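Local coordinates for protein heme oxygenase (Leptospira interrogans, PDB 5KZL) that probably degrades heme by oxidative opening of the porphyrin ring, giving biliverdin, carbon monoxide and free iron, as heme oxygenases do, at residues D109-Q112 with R113-I117. The protein carries 1 engineered substitution. Sequence-based numbering, arbitrary orientation.
Sequences DYVQ and RIRKI
Arg-115 runs back along its own helix over Val-111, four residues earlier, and each step of its chain finds a partner there. CB and CG rest against the carbonyl oxygen of Val-111, CG lying 3.3 Å from Val-111 O. With CG opposite the carbonyl carbon (chi1 -70°) and the chain straight from there to NE, CD passes on to the methyl CG1 of Val-111. The guanidinium then lies flat over this methyl: Val-111 CG1 sits 3.4 Å above the centre of its plane, the two side chains running side by side in the same direction. At the tip, NH1 donates to a water 3.0 Å away, and the same water donates to Gln-112 OE1, a bridge that joins two exposed polar groups.

The amide of Gln-112 also reaches the next turn, where its NE2 is 3.4 Å from Lys-116 CE; the lysine chain, kinked at its second torsion (chi2 -88°) and again at its last, crosses the glutamine side chain at a slant. On the buried side, Tyr-110 CD1 packs against Ile-114 CD1 at 3.6 Å, the methyl approaching the ring obliquely. Ordinary i to i+4 alpha-helical bonds underlie these pairs, from Arg-113 N to Asp-109 O through Lys-116 N to Gln-112 O, the last at 2.9 Å.

Helix 105-120 thus has a solvent-facing side built from Gln-112, Arg-115 and Lys-116 and an inner side, with Tyr-110 and Ile-114, turned to the other helices of the all-alpha heme oxygenase fold. Tyr-110, whose side chain lies about 7 Å from the bound heme, hydrogen-bonds through OH to Asn-205 of helix 188-210, to which Arg-113 adds a salt bridge with Glu-197. Ser-57 of helix 41-64 touches Val-111, Ile-114 and Arg-115, while His-128 of helix 125-151 packs on Ile-114.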
loop_
_atom_site.group_PDB
_atom_site.type_symbol
_atom_site.label_atom_id
_atom_site.label_comp_id
_atom_site.label_asym_id
_atom_site.label_seq_id
_atom_site.Cartn_x
_atom_site.Cartn_y
_atom_site.Cartn_z
ATOM N N ASP A 109 3.105 -14.787 1.129
ATOM C CA ASP A 109 2.617 -15.002 -0.222
ATOM C C ASP A 109 2.593 -13.700 -1.000
ATOM O O ASP A 109 2.882 -13.693 -2.200
ATOM C CB ASP A 109 1.252 -15.673 -0.197
ATOM C CG ASP A 109 1.300 -17.106 0.332
ATOM O OD1 ASP A 109 2.419 -17.692 0.395
ATOM O OD2 ASP A 109 0.236 -17.644 0.657
ATOM N N TYR A 110 2.291 -12.598 -0.299
ATOM C CA TYR A 110 2.243 -11.250 -0.869
ATOM C C TYR A 110 3.671 -10.837 -1.253
ATOM O O TYR A 110 3.892 -10.503 -2.411
ATOM C CB TYR A 110 1.588 -10.272 0.143
ATOM C CG TYR A 110 1.119 -8.913 -0.362
ATOM C CD1 TYR A 110 1.656 -8.345 -1.521
ATOM C CD2 TYR A 110 0.206 -8.157 0.369
ATOM C CE1 TYR A 110 1.270 -7.072 -1.952
ATOM C CE2 TYR A 110 -0.184 -6.886 -0.051
ATOM C CZ TYR A 110 0.339 -6.355 -1.219
ATOM O OH TYR A 110 0.001 -5.075 -1.592
ATOM N N VAL A 111 4.643 -10.968 -0.335
ATOM C CA VAL A 111 6.065 -10.658 -0.574
ATOM C C VAL A 111 6.618 -11.513 -1.744
ATOM O O VAL A 111 7.333 -11.009 -2.614
ATOM C CB VAL A 111 6.877 -10.800 0.764
ATOM C CG1 VAL A 111 8.393 -10.796 0.528
ATOM C CG2 VAL A 111 6.490 -9.715 1.768
ATOM N N GLN A 112 6.257 -12.799 -1.791
ATOM C CA GLN A 112 6.674 -13.670 -2.881
ATOM C C GLN A 112 6.156 -13.120 -4.215
ATOM O O GLN A 112 6.891 -13.113 -5.202
ATOM C CB GLN A 112 6.125 -15.087 -2.667
ATOM C CG GLN A 112 6.352 -16.017 -3.857
ATOM C CD GLN A 112 7.770 -16.541 -3.977
ATOM O OE1 GLN A 112 8.733 -15.996 -3.417
ATOM N NE2 GLN A 112 7.922 -17.624 -4.716
ATOM N N ARG A 113 4.893 -12.680 -4.240
ATOM C CA ARG A 113 4.321 -12.135 -5.456
ATOM C C ARG A 113 5.115 -10.937 -5.909
ATOM O O ARG A 113 5.482 -10.885 -7.079
ATOM C CB ARG A 113 2.829 -11.795 -5.321
ATOM C CG ARG A 113 2.228 -11.197 -6.590
ATOM C CD ARG A 113 2.080 -12.233 -7.666
ATOM N NE ARG A 113 1.233 -11.792 -8.774
ATOM C CZ ARG A 113 0.421 -12.609 -9.431
ATOM N NH1 ARG A 113 0.342 -13.891 -9.092
ATOM N NH2 ARG A 113 -0.323 -12.153 -10.429
ATOM N N ILE A 114 5.446 -10.025 -4.972
ATOM C CA ILE A 114 6.217 -8.819 -5.282
ATOM C C ILE A 114 7.585 -9.176 -5.872
ATOM O O ILE A 114 8.014 -8.592 -6.880
ATOM C CB ILE A 114 6.341 -7.912 -4.022
ATOM C CG1 ILE A 114 4.984 -7.348 -3.596
ATOM C CG2 ILE A 114 7.377 -6.772 -4.244
ATOM C CD1 ILE A 114 4.935 -6.938 -2.076
ATOM N N ARG A 115 8.279 -10.092 -5.214
ATOM C CA ARG A 115 9.610 -10.521 -5.632
ATOM C C ARG A 115 9.617 -11.138 -7.019
ATOM O O ARG A 115 10.443 -10.759 -7.834
ATOM C CB ARG A 115 10.206 -11.479 -4.602
ATOM C CG ARG A 115 10.549 -10.743 -3.328
ATOM C CD ARG A 115 10.941 -11.681 -2.220
ATOM N NE ARG A 115 11.467 -10.924 -1.074
ATOM C CZ ARG A 115 11.817 -11.475 0.084
ATOM N NH1 ARG A 115 11.647 -12.775 0.285
ATOM N NH2 ARG A 115 12.293 -10.723 1.068
ATOM N N LYS A 116 8.718 -12.091 -7.267
ATOM C CA LYS A 116 8.609 -12.814 -8.531
ATOM C C LYS A 116 8.182 -11.910 -9.695
ATOM O O LYS A 116 8.711 -12.039 -10.805
ATOM C CB LYS A 116 7.692 -14.024 -8.353
ATOM C CG LYS A 116 8.296 -15.143 -7.510
ATOM C CD LYS A 116 9.112 -16.108 -8.347
ATOM C CE LYS A 116 9.644 -17.286 -7.574
ATOM N NZ LYS A 116 10.762 -16.901 -6.675
ATOM N N ILE A 117 7.276 -10.956 -9.427
ATOM C CA ILE A 117 6.842 -9.961 -10.411
ATOM C C ILE A 117 8.027 -9.076 -10.766
ATOM O O ILE A 117 8.330 -8.886 -11.940
ATOM C CB ILE A 117 5.609 -9.171 -9.879
ATOM C CG1 ILE A 117 4.337 -10.045 -9.975
ATOM C CG2 ILE A 117 5.406 -7.803 -10.602
ATOM C CD1 ILE A 117 3.843 -10.321 -11.416
HETATM O O HOH W 1 9.647 -14.656 -0.970
#